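PDB 2OG5: putative oxygenase from Streptomyces coelicolor, which catalyses the iron(II)- and 2-oxoglutarate-dependent 3-hydroxylation of L-asparagine to (2S,3S)-3-hydroxyasparagine for building the calcium-dependent antibiotic. Local coordinates for residues V158-G163 and T314-R319; A210-V215 and S258-R263; A250-G255 and E278-L283; V264-T269 and A285-T290. All blocks are in the same frame, centred on the assembly; numbering follows the deposited sequence.

Contact 1: residues V158-G163 and T314-R319; sequences VVPVPG and TEFTPR
Pro160 packs against Pro318 and Phe316 where two loops of the jelly-roll oxygenase meet: one leaves strand 156-158, the other follows strand 309-313. The contact is entirely apolar and has no hydrogen bond across it. Pro160 gives up most of the buried area. Its CB and CG lie alongside CB and CG of Pro318, with the two rings sliding past each other in opposite directions, so each ring meets the other through a pair of methylene groups. The tightest approach is Pro160 CB to Pro318 CG at 3.6 Å, while Pro160 CG reaches Pro318 CB at 3.9 Å.

Phe316 joins beside Pro318, reaching the same Pro160 CB. A first torsion of 67° places CG between the backbone N and the carbonyl carbon, and the far end of the ring then brings Phe316 CZ to 4.2 Å from Pro160 CB. Phe316 CE1 also sits 4.0 Å from Pro318 CG, so the phenyl and the proline form one apolar surface against which Pro160 rests.

Beyond the prolines, backbone bonds tie Phe316 to Ser173 and Val161 to Ala171, and Val158 pairs with Leu327 of strand 326-333. The Phe316 side chain is about 4 Å from that of Arg325, which binds 2-oxoglutarate, so this packing borders the co-substrate site. At its centre, Pro160 CB also lies 3.9 Å from Pro318 CB.

Contact 2: residues A210-V215 and S258-R263; sequences ACVRRV and SDPDLR
Arg213 and Asp259 form a salt bridge between the short helix 212-215, entered directly from strand 207-211, and the turn leading into strand 260-262, which pairs with 253-255 in a small antiparallel hairpin. Arg213 NE gives Asp259 OD1 a nearly straight bond of 3.0 Å with an N-H...O angle of 164°. The oxygen lies in the guanidinium plane, at its edge, and is approached on its syn side, though the donor is tilted out of the carboxylate plane. Arg213 NH2 adds a weak second bond to the same OD1 at 3.3 Å, so one carboxylate oxygen takes both donors. The two planes are turned 45° against each other, and Asp259 OD2 stays 3.8 Å from Arg213 NH2, which keeps this from being a two-oxygen, side-on pairing.

Next to the ion pair, Val212 packs on Pro260 and Leu262. Its first torsion of 69° puts CG1 between the backbone N and carbonyl carbon, where it rests 3.5 Å from Pro260 O in van der Waals contact. Val212 CG2 looks toward Pro260 CG at 4.4 Å, and Val212 CB meets Leu262 CD2 at 4.2 Å. Pro260 and Val212 both also pack on Leu253 of the partner strand 253-255.

Further out, the guanidinium has further partners: Arg213 NH1 bonds to Gly95 O and Ser94 OG. The group is thus shared between Asp259 on its NE side and Gly95 and Ser94 at NH1. The helix start that presents Val212 and Arg213 is capped by Cys211, the N-cap residue, whose SG accepts from Arg213 N at 3.5 Å.

Contact 3: residues A250-G255 and E278-L283; sequences APVLLG and EALREL
Leu283 N donates to Ala279 O at 2.9 Å, a bond of the turn of helix 274-290 that carries Leu280 and Leu283, the two leucines that meet Val252. That valine sits just before strand 253-255, the first arm of a small antiparallel hairpin, and the contact is where hairpin and helix pack together. Across the segments everything is apolar, and Val252 does the touching from its side with both of its methyls.

Val252 CG1, set anti to its own backbone N at a first torsion of 162°, reaches Leu283 CD2 at 4.3 Å. The other branch, CG2, spreads toward Leu280 CD2 at 4.5 Å. Leu280 and Leu283 stand three residues apart, so the branched end of the valine comes up against the pair, one methyl to each leucine. The methyl-to-methyl distances are loose, and the nearest backbones remain well separated: Val252 CA to Leu280 CA is 9.3 Å.

Other apolar groups close in around the three. Leu227 of helix 221-227 and Phe232 touch Val252, Phe232 also meets Leu280, and Val215 of helix 212-215 packs on Leu283. The backbone of Val252 is bonded to Leu227 and to Arg263. On the helix, the two methyls that the valine branches face, Leu280 CD2 and Leu283 CD2, lie 4.7 Å from each other.

Contact 4: residues V264-T269 and A285-T290; sequences VDLAAT and AHFDAT
Leu266 meets Phe287 from within an Asx turn, in the loop between strands 260-262 and 270-271, close to the iron site. Leu266 CD1 comes to the phenyl edge, in the ring plane, 3.9 Å from Phe287 CD2. Val264 CG1 approaches the same edge, 4.3 Å from Phe287 CE2. The phenylalanine CG lies anti to its carbonyl carbon (first torsion -77°), which carries the ring off helix 274-290 toward the loop.

The loop keeps its shape through Asp265, between the two contacting residues. Its OD1 accepts from two backbone donors: Ala267 N, at 2.9 Å, arrives nearly in line with the C-O bond, and Ala268 N, at 3.2 Å, from above the carboxylate plane. The chain is drawn together again by Asp265 N, which gives Thr269 OG1 a 2.9 Å bond.

On the loop side, Leu266 packs on Thr177 and Phe178 of strand 176-179, and Asp265 touches the iron ligand His179. On the helix side, Phe287 rests against Val215 of helix 212-215, so the contact sits between that strand and that helix.

Contacts 2, 3 and 4 form one continuous cluster, with centres 9 to 12 Å apart. Contacts 2 and 3 share the hairpin, where Asp261 N reaches Leu254 O at 2.8 Å, while contacts 3 and 4 both use helix 274-290. Phe287 bridges contacts 2 and 4, its CZ lying 3.8 Å from Leu262 CD1. Contact 1 stands apart, its centre 22 Å from that of contact 4, although its chain segments enclose all the others in sequence. The metal site (His179, Glu181, His311; sodium here) is near both groups: the side chain of Leu266 is about 6 Å from that of His179, that of Val264 about 12 Å and that of Phe316 about 13 Å from the sodium.

Contact 1: residues V158-G163 and T314-R319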
loop_
_atom_site.group_PDB
_atom_site.type_symbol
_atom_site.label_atom_id
_atom_site.label_comp_id
_atom_site.label_asym_id
_atom_site.label_seq_id
_atom_site.Cartn_x
_atom_site.Cartn_y
_atom_site.Cartn_z
ATOM N N VAL A 158 -8.235 3.072 -6.203
ATOM C CA VAL A 158 -8.866 3.332 -4.913
ATOM C C VAL A 158 -9.823 4.507 -5.141
ATOM O O VAL A 158 -9.390 5.665 -5.240
ATOM C CB VAL A 158 -7.822 3.634 -3.837
ATOM C CG1 VAL A 158 -8.485 3.807 -2.474
ATOM C CG2 VAL A 158 -6.773 2.510 -3.782
ATOM N N VAL A 159 -11.118 4.195 -5.280
ATOM C CA VAL A 159 -12.157 5.162 -5.653
ATOM C C VAL A 159 -13.457 4.784 -4.962
ATOM O O VAL A 159 -13.751 3.596 -4.810
ATOM C CB VAL A 159 -12.387 5.206 -7.185
ATOM C CG1 VAL A 159 -11.134 5.692 -7.907
ATOM C CG2 VAL A 159 -12.803 3.831 -7.727
ATOM N N PRO A 160 -14.238 5.781 -4.526
ATOM C CA PRO A 160 -15.483 5.443 -3.834
ATOM C C PRO A 160 -16.575 4.986 -4.790
ATOM O O PRO A 160 -16.737 5.573 -5.854
ATOM C CB PRO A 160 -15.867 6.765 -3.166
ATOM C CG PRO A 160 -15.311 7.814 -4.077
ATOM C CD PRO A 160 -14.022 7.240 -4.605
ATOM N N VAL A 161 -17.335 3.962 -4.392
ATOM C CA VAL A 161 -18.380 3.384 -5.233
ATOM C C VAL A 161 -19.737 3.479 -4.531
ATOM O O VAL A 161 -19.847 3.077 -3.368
ATOM C CB VAL A 161 -18.082 1.906 -5.514
ATOM C CG1 VAL A 161 -19.171 1.282 -6.367
ATOM C CG2 VAL A 161 -16.714 1.753 -6.197
ATOM N N PRO A 162 -20.768 4.005 -5.225
ATOM C CA PRO A 162 -22.103 4.070 -4.624
ATOM C C PRO A 162 -22.589 2.725 -4.106
ATOM O O PRO A 162 -22.495 1.720 -4.806
ATOM C CB PRO A 162 -22.983 4.561 -5.776
ATOM C CG PRO A 162 -22.064 5.315 -6.649
ATOM C CD PRO A 162 -20.757 4.600 -6.571
ATOM N N GLY A 163 -23.093 2.716 -2.879
ATOM C CA GLY A 163 -23.580 1.496 -2.245
ATOM C C GLY A 163 -22.538 0.738 -1.448
ATOM O O GLY A 163 -22.880 -0.164 -0.678
ATOM N N THR A 314 -9.647 8.175 7.009
ATOM C CA THR A 314 -10.791 8.855 7.612
ATOM C C THR A 314 -12.041 8.733 6.740
ATOM O O THR A 314 -11.965 8.449 5.544
ATOM C CB THR A 314 -10.495 10.346 7.817
ATOM O OG1 THR A 314 -10.207 10.943 6.551
ATOM C CG2 THR A 314 -9.319 10.537 8.752
ATOM N N GLU A 315 -13.194 8.965 7.358
ATOM C CA GLU A 315 -14.477 8.969 6.666
ATOM C C GLU A 315 -14.624 10.221 5.803
ATOM O O GLU A 315 -14.126 11.295 6.160
ATOM C CB GLU A 315 -15.583 8.894 7.719
ATOM C CG GLU A 315 -16.989 9.251 7.311
ATOM C CD GLU A 315 -17.878 9.394 8.534
ATOM O OE1 GLU A 315 -18.199 10.534 8.928
ATOM O OE2 GLU A 315 -18.227 8.358 9.127
ATOM N N PHE A 316 -15.309 10.086 4.674
ATOM C CA PHE A 316 -15.637 11.229 3.823
ATOM C C PHE A 316 -16.936 10.988 3.089
ATOM O O PHE A 316 -17.436 9.867 3.066
ATOM C CB PHE A 316 -14.490 11.581 2.868
ATOM C CG PHE A 316 -14.198 10.545 1.816
ATOM C CD1 PHE A 316 -14.471 10.797 0.480
ATOM C CD2 PHE A 316 -13.596 9.339 2.158
ATOM C CE1 PHE A 316 -14.187 9.859 -0.492
ATOM C CE2 PHE A 316 -13.298 8.397 1.183
ATOM C CZ PHE A 316 -13.587 8.660 -0.138
ATOM N N THR A 317 -17.512 12.050 2.537
ATOM C CA THR A 317 -18.767 11.936 1.805
ATOM C C THR A 317 -18.506 12.132 0.321
ATOM O O THR A 317 -18.265 13.257 -0.118
ATOM C CB THR A 317 -19.787 12.976 2.292
ATOM O OG1 THR A 317 -19.935 12.858 3.715
ATOM C CG2 THR A 317 -21.142 12.775 1.594
ATOM N N PRO A 318 -18.514 11.036 -0.463
ATOM C CA PRO A 318 -18.272 11.198 -1.894
ATOM C C PRO A 318 -19.322 12.039 -2.607
ATOM O O PRO A 318 -20.488 12.062 -2.203
ATOM C CB PRO A 318 -18.312 9.758 -2.426
ATOM C CG PRO A 318 -18.011 8.917 -1.256
ATOM C CD PRO A 318 -18.659 9.615 -0.101
ATOM N N ARG A 319 -18.898 12.721 -3.661
ATOM C CA ARG A 319 -19.803 13.475 -4.518
ATOM C C ARG A 319 -20.460 12.587 -5.571
ATOM O O ARG A 319 -21.596 12.850 -5.992
ATOM C CB ARG A 319 -19.045 14.600 -5.221
ATOM C CG ARG A 319 -18.532 15.690 -4.291
ATOM C CD ARG A 319 -17.620 16.613 -5.036
ATOM N NE ARG A 319 -17.227 17.770 -4.240
ATOM C CZ ARG A 319 -16.389 18.713 -4.665
ATOM N NH1 ARG A 319 -15.821 18.638 -5.867
ATOM N NH2 ARG A 319 -16.093 19.729 -3.863
#

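Contact 2: residues A210-V215 and S258-R263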
loop_
_atom_site.group_PDB
_atom_site.type_symbol
_atom_site.label_atom_id
_atom_site.label_comp_id
_atom_site.label_asym_id
_atom_site.label_seq_id
_atom_site.Cartn_x
_atom_site.Cartn_y
_atom_site.Cartn_z
ATOM N N ALA A 210 0.286 4.285 11.004
ATOM C CA ALA A 210 0.813 4.178 12.369
ATOM C C ALA A 210 1.829 3.048 12.467
ATOM O O ALA A 210 1.549 1.920 12.079
ATOM C CB ALA A 210 -0.309 3.950 13.350
ATOM N N CYS A 211 3.001 3.362 13.005
ATOM C CA CYS A 211 4.123 2.431 13.019
ATOM C C CYS A 211 4.305 1.826 14.391
ATOM O O CYS A 211 4.253 2.537 15.408
ATOM C CB CYS A 211 5.391 3.160 12.579
ATOM S SG CYS A 211 6.846 2.116 12.344
ATOM N N VAL A 212 4.529 0.517 14.423
ATOM C CA VAL A 212 4.806 -0.189 15.678
ATOM C C VAL A 212 6.013 0.414 16.415
ATOM O O VAL A 212 6.083 0.336 17.646
ATOM C CB VAL A 212 5.025 -1.703 15.453
ATOM C CG1 VAL A 212 6.329 -1.971 14.718
ATOM C CG2 VAL A 212 4.986 -2.464 16.788
ATOM N N ARG A 213 6.936 1.042 15.687
ATOM C CA ARG A 213 8.104 1.699 16.312
ATOM C C ARG A 213 7.735 2.882 17.214
ATOM O O ARG A 213 8.432 3.153 18.199
ATOM C CB ARG A 213 9.108 2.170 15.254
ATOM C CG ARG A 213 9.759 1.026 14.502
ATOM C CD ARG A 213 10.655 1.479 13.360
ATOM N NE ARG A 213 11.262 0.291 12.769
ATOM C CZ ARG A 213 11.469 0.090 11.466
ATOM N NH1 ARG A 213 11.156 0.998 10.566
ATOM N NH2 ARG A 213 12.006 -1.049 11.065
ATOM N N ARG A 214 6.666 3.598 16.862
ATOM C CA ARG A 214 6.176 4.702 17.688
ATOM C C ARG A 214 5.427 4.202 18.902
ATOM O O ARG A 214 5.443 4.865 19.930
ATOM C CB ARG A 214 5.239 5.638 16.920
ATOM C CG ARG A 214 5.845 6.380 15.744
ATOM C CD ARG A 214 6.900 7.371 16.188
ATOM N NE ARG A 214 7.215 8.355 15.153
ATOM C CZ ARG A 214 8.188 9.258 15.253
ATOM N NH1 ARG A 214 8.934 9.327 16.350
ATOM N NH2 ARG A 214 8.406 10.112 14.263
ATOM N N VAL A 215 4.745 3.064 18.796
ATOM C CA VAL A 215 3.867 2.636 19.883
ATOM C C VAL A 215 4.479 1.637 20.855
ATOM O O VAL A 215 4.142 1.681 22.037
ATOM C CB VAL A 215 2.493 2.106 19.393
ATOM C CG1 VAL A 215 1.872 3.082 18.391
ATOM C CG2 VAL A 215 2.597 0.748 18.805
ATOM N N SER A 258 12.888 -5.695 20.288
ATOM C CA SER A 258 12.936 -4.238 20.330
ATOM C C SER A 258 12.454 -3.586 19.035
ATOM O O SER A 258 11.920 -2.470 19.065
ATOM C CB SER A 258 14.347 -3.746 20.654
ATOM O OG SER A 258 15.260 -4.086 19.637
ATOM N N ASP A 259 12.657 -4.282 17.912
ATOM C CA ASP A 259 12.275 -3.793 16.581
ATOM C C ASP A 259 11.446 -4.863 15.848
ATOM O O ASP A 259 11.839 -5.354 14.784
ATOM C CB ASP A 259 13.556 -3.426 15.799
ATOM C CG ASP A 259 13.294 -2.797 14.431
ATOM O OD1 ASP A 259 12.209 -2.227 14.188
ATOM O OD2 ASP A 259 14.215 -2.846 13.581
ATOM N N PRO A 260 10.275 -5.217 16.406
ATOM C CA PRO A 260 9.466 -6.254 15.770
ATOM C C PRO A 260 8.780 -5.822 14.472
ATOM O O PRO A 260 8.591 -4.629 14.218
ATOM C CB PRO A 260 8.391 -6.547 16.818
ATOM C CG PRO A 260 8.252 -5.289 17.575
ATOM C CD PRO A 260 9.644 -4.703 17.637
ATOM N N ASP A 261 8.415 -6.807 13.657
ATOM C CA ASP A 261 7.373 -6.613 12.653
ATOM C C ASP A 261 6.030 -6.869 13.326
ATOM O O ASP A 261 5.976 -7.384 14.451
ATOM C CB ASP A 261 7.542 -7.588 11.487
ATOM C CG ASP A 261 8.809 -7.357 10.691
ATOM O OD1 ASP A 261 9.378 -6.250 10.725
ATOM O OD2 ASP A 261 9.230 -8.303 9.990
ATOM N N LEU A 262 4.933 -6.533 12.652
ATOM C CA LEU A 262 3.617 -6.938 13.155
ATOM C C LEU A 262 2.668 -7.400 12.061
ATOM O O LEU A 262 2.896 -7.162 10.876
ATOM C CB LEU A 262 2.975 -5.841 14.003
ATOM C CG LEU A 262 2.188 -4.740 13.307
ATOM C CD1 LEU A 262 1.525 -3.883 14.386
ATOM C CD2 LEU A 262 3.096 -3.904 12.399
ATOM N N ARG A 263 1.615 -8.081 12.490
ATOM C CA ARG A 263 0.618 -8.640 11.597
ATOM C C ARG A 263 -0.730 -8.511 12.302
ATOM O O ARG A 263 -1.025 -9.265 13.238
ATOM C CB ARG A 263 0.969 -10.098 11.307
ATOM C CG ARG A 263 0.071 -10.782 10.316
ATOM C CD ARG A 263 0.620 -12.149 9.962
ATOM N NE ARG A 263 0.200 -13.165 10.905
ATOM C CZ ARG A 263 -0.769 -14.061 10.690
ATOM N NH1 ARG A 263 -1.474 -14.076 9.562
ATOM N NH2 ARG A 263 -1.042 -14.952 11.626
#

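Contact 3: residues A250-G255 and E278-L283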
loop_
_atom_site.group_PDB
_atom_site.type_symbol
_atom_site.label_atom_id
_atom_site.label_comp_id
_atom_site.label_asym_id
_atom_site.label_seq_id
_atom_site.Cartn_x
_atom_site.Cartn_y
_atom_site.Cartn_z
ATOM N N ALA A 250 -2.169 -17.022 16.180
ATOM C CA ALA A 250 -0.774 -16.621 16.050
ATOM C C ALA A 250 -0.557 -15.278 16.729
ATOM O O ALA A 250 -1.524 -14.580 17.016
ATOM C CB ALA A 250 -0.398 -16.532 14.581
ATOM N N PRO A 251 0.708 -14.910 16.990
ATOM C CA PRO A 251 1.003 -13.608 17.579
ATOM C C PRO A 251 0.793 -12.441 16.628
ATOM O O PRO A 251 0.783 -12.622 15.407
ATOM C CB PRO A 251 2.494 -13.707 17.939
ATOM C CG PRO A 251 2.824 -15.159 17.868
ATOM C CD PRO A 251 1.940 -15.695 16.796
ATOM N N VAL A 252 0.648 -11.258 17.212
ATOM C CA VAL A 252 0.611 -10.011 16.458
ATOM C C VAL A 252 2.033 -9.512 16.219
ATOM O O VAL A 252 2.354 -9.081 15.115
ATOM C CB VAL A 252 -0.233 -8.949 17.180
ATOM C CG1 VAL A 252 0.064 -7.546 16.656
ATOM C CG2 VAL A 252 -1.722 -9.274 17.026
ATOM N N LEU A 253 2.894 -9.590 17.232
ATOM C CA LEU A 253 4.282 -9.156 17.095
ATOM C C LEU A 253 5.159 -10.306 16.625
ATOM O O LEU A 253 4.966 -11.445 17.043
ATOM C CB LEU A 253 4.810 -8.576 18.415
ATOM C CG LEU A 253 4.147 -7.280 18.894
ATOM C CD1 LEU A 253 4.636 -6.896 20.290
ATOM C CD2 LEU A 253 4.382 -6.120 17.917
ATOM N N LEU A 254 6.116 -9.978 15.760
ATOM C CA LEU A 254 6.982 -10.951 15.087
ATOM C C LEU A 254 8.424 -10.471 15.094
ATOM O O LEU A 254 8.691 -9.271 14.992
ATOM C CB LEU A 254 6.551 -11.130 13.618
ATOM C CG LEU A 254 5.092 -11.517 13.351
ATOM C CD1 LEU A 254 4.717 -11.260 11.908
ATOM C CD2 LEU A 254 4.884 -12.975 13.735
ATOM N N GLY A 255 9.363 -11.403 15.212
ATOM C CA GLY A 255 10.777 -11.076 15.036
ATOM C C GLY A 255 11.483 -10.546 16.275
ATOM O O GLY A 255 11.379 -11.127 17.360
ATOM N N GLU A 278 -7.962 -7.121 25.369
ATOM C CA GLU A 278 -7.473 -5.893 26.002
ATOM C C GLU A 278 -6.272 -5.326 25.245
ATOM O O GLU A 278 -6.169 -4.112 25.069
ATOM C CB GLU A 278 -7.091 -6.131 27.469
ATOM C CG GLU A 278 -6.694 -4.861 28.231
ATOM C CD GLU A 278 -6.415 -5.113 29.695
ATOM O OE1 GLU A 278 -7.385 -5.292 30.465
ATOM O OE2 GLU A 278 -5.222 -5.127 30.079
ATOM N N ALA A 279 -5.367 -6.211 24.823
ATOM C CA ALA A 279 -4.154 -5.826 24.082
ATOM C C ALA A 279 -4.490 -5.126 22.771
ATOM O O ALA A 279 -3.864 -4.116 22.423
ATOM C CB ALA A 279 -3.274 -7.049 23.822
ATOM N N LEU A 280 -5.470 -5.657 22.046
ATOM C CA LEU A 280 -5.916 -5.023 20.798
ATOM C C LEU A 280 -6.534 -3.648 21.032
ATOM O O LEU A 280 -6.338 -2.733 20.227
ATOM C CB LEU A 280 -6.924 -5.903 20.060
ATOM C CG LEU A 280 -6.373 -7.188 19.447
ATOM C CD1 LEU A 280 -7.506 -7.992 18.829
ATOM C CD2 LEU A 280 -5.274 -6.918 18.418
ATOM N N ARG A 281 -7.291 -3.502 22.121
ATOM C CA ARG A 281 -7.869 -2.211 22.457
ATOM C C ARG A 281 -6.770 -1.192 22.763
ATOM O O ARG A 281 -6.826 -0.063 22.287
ATOM C CB ARG A 281 -8.848 -2.335 23.624
ATOM C CG ARG A 281 -10.156 -3.007 23.230
ATOM C CD ARG A 281 -11.222 -2.858 24.301
ATOM N NE ARG A 281 -10.899 -3.589 25.517
ATOM C CZ ARG A 281 -11.256 -4.850 25.780
ATOM N NH1 ARG A 281 -11.961 -5.569 24.908
ATOM N NH2 ARG A 281 -10.895 -5.396 26.932
ATOM N N GLU A 282 -5.752 -1.593 23.526
ATOM C CA GLU A 282 -4.662 -0.668 23.842
ATOM C C GLU A 282 -3.834 -0.339 22.601
ATOM O O GLU A 282 -3.404 0.806 22.416
ATOM C CB GLU A 282 -3.748 -1.211 24.954
ATOM C CG GLU A 282 -2.807 -0.127 25.497
ATOM C CD GLU A 282 -1.808 -0.616 26.526
ATOM O OE1 GLU A 282 -2.063 -1.647 27.185
ATOM O OE2 GLU A 282 -0.759 0.051 26.680
ATOM N N LEU A 283 -3.599 -1.340 21.760
ATOM C CA LEU A 283 -2.855 -1.134 20.523
ATOM C C LEU A 283 -3.573 -0.135 19.620
ATOM O O LEU A 283 -2.956 0.811 19.128
ATOM C CB LEU A 283 -2.660 -2.466 19.810
ATOM C CG LEU A 283 -1.784 -2.463 18.559
ATOM C CD1 LEU A 283 -0.358 -2.071 18.902
ATOM C CD2 LEU A 283 -1.823 -3.831 17.883
#

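Contact 4: residues V264-T269 and A285-T290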
loop_
_atom_site.group_PDB
_atom_site.type_symbol
_atom_site.label_atom_id
_atom_site.label_comp_id
_atom_site.label_asym_id
_atom_site.label_seq_id
_atom_site.Cartn_x
_atom_site.Cartn_y
_atom_site.Cartn_z
ATOM N N VAL A 264 -1.528 -7.529 11.891
ATOM C CA VAL A 264 -2.809 -7.283 12.538
ATOM C C VAL A 264 -3.775 -6.568 11.601
ATOM O O VAL A 264 -3.363 -5.801 10.733
ATOM C CB VAL A 264 -2.629 -6.457 13.848
ATOM C CG1 VAL A 264 -2.265 -5.004 13.551
ATOM C CG2 VAL A 264 -3.878 -6.546 14.746
ATOM N N ASP A 265 -5.061 -6.853 11.781
ATOM C CA ASP A 265 -6.123 -6.113 11.102
ATOM C C ASP A 265 -7.175 -5.859 12.160
ATOM O O ASP A 265 -7.776 -6.806 12.650
ATOM C CB ASP A 265 -6.675 -6.944 9.942
ATOM C CG ASP A 265 -7.738 -6.218 9.146
ATOM O OD1 ASP A 265 -8.538 -5.483 9.744
ATOM O OD2 ASP A 265 -7.772 -6.400 7.911
ATOM N N LEU A 266 -7.361 -4.602 12.558
ATOM C CA LEU A 266 -8.255 -4.317 13.689
ATOM C C LEU A 266 -9.722 -4.615 13.368
ATOM O O LEU A 266 -10.536 -4.726 14.285
ATOM C CB LEU A 266 -8.046 -2.901 14.234
ATOM C CG LEU A 266 -6.741 -2.757 15.035
ATOM C CD1 LEU A 266 -6.461 -1.307 15.325
ATOM C CD2 LEU A 266 -6.790 -3.542 16.332
ATOM N N ALA A 267 -10.047 -4.799 12.089
ATOM C CA ALA A 267 -11.389 -5.217 11.673
ATOM C C ALA A 267 -11.550 -6.732 11.642
ATOM O O ALA A 267 -12.606 -7.243 12.014
ATOM C CB ALA A 267 -11.734 -4.634 10.308
ATOM N N ALA A 268 -10.512 -7.449 11.215
ATOM C CA ALA A 268 -10.601 -8.886 10.963
ATOM C C ALA A 268 -9.981 -9.737 12.081
ATOM O O ALA A 268 -10.475 -10.830 12.374
ATOM C CB ALA A 268 -9.961 -9.219 9.630
ATOM N N THR A 269 -8.918 -9.245 12.714
ATOM C CA THR A 269 -8.215 -10.032 13.736
ATOM C C THR A 269 -9.094 -10.219 14.976
ATOM O O THR A 269 -9.586 -9.250 15.552
ATOM C CB THR A 269 -6.872 -9.389 14.140
ATOM O OG1 THR A 269 -6.028 -9.269 12.985
ATOM C CG2 THR A 269 -6.158 -10.236 15.206
ATOM N N ALA A 285 -5.698 2.176 20.519
ATOM C CA ALA A 285 -5.599 3.491 21.149
ATOM C C ALA A 285 -4.291 4.199 20.821
ATOM O O ALA A 285 -4.297 5.387 20.504
ATOM C CB ALA A 285 -5.764 3.371 22.664
ATOM N N HIS A 286 -3.177 3.473 20.894
ATOM C CA HIS A 286 -1.861 4.064 20.630
ATOM C C HIS A 286 -1.610 4.310 19.137
ATOM O O HIS A 286 -0.943 5.287 18.779
ATOM C CB HIS A 286 -0.744 3.212 21.240
ATOM C CG HIS A 286 -0.652 3.328 22.730
ATOM N ND1 HIS A 286 -1.331 2.487 23.585
ATOM C CD2 HIS A 286 0.018 4.204 23.517
ATOM C CE1 HIS A 286 -1.079 2.837 24.836
ATOM N NE2 HIS A 286 -0.270 3.880 24.823
ATOM N N PHE A 287 -2.147 3.450 18.277
ATOM C CA PHE A 287 -2.130 3.709 16.829
ATOM C C PHE A 287 -2.852 5.019 16.551
ATOM O O PHE A 287 -2.372 5.874 15.801
ATOM C CB PHE A 287 -2.858 2.624 16.015
ATOM C CG PHE A 287 -2.104 1.329 15.823
ATOM C CD1 PHE A 287 -0.717 1.264 15.828
ATOM C CD2 PHE A 287 -2.820 0.174 15.552
ATOM C CE1 PHE A 287 -0.062 0.039 15.602
ATOM C CE2 PHE A 287 -2.170 -1.037 15.324
ATOM C CZ PHE A 287 -0.801 -1.098 15.363
ATOM N N ASP A 288 -4.017 5.187 17.169
ATOM C CA ASP A 288 -4.779 6.391 16.950
ATOM C C ASP A 288 -3.993 7.625 17.398
ATOM O O ASP A 288 -4.029 8.648 16.723
ATOM C CB ASP A 288 -6.109 6.323 17.689
ATOM C CG ASP A 288 -7.013 7.468 17.335
ATOM O OD1 ASP A 288 -7.551 7.451 16.211
ATOM O OD2 ASP A 288 -7.172 8.373 18.178
ATOM N N ALA A 289 -3.290 7.522 18.530
ATOM C CA ALA A 289 -2.587 8.673 19.105
ATOM C C ALA A 289 -1.343 9.082 18.315
ATOM O O ALA A 289 -0.994 10.272 18.268
ATOM C CB ALA A 289 -2.206 8.386 20.557
ATOM N N THR A 290 -0.689 8.118 17.680
ATOM C CA THR A 290 0.609 8.359 17.053
ATOM C C THR A 290 0.553 8.356 15.524
ATOM O O THR A 290 1.579 8.554 14.876
ATOM C CB THR A 290 1.618 7.307 17.484
ATOM O OG1 THR A 290 1.197 6.014 17.031
ATOM C CG2 THR A 290 1.766 7.298 19.015
#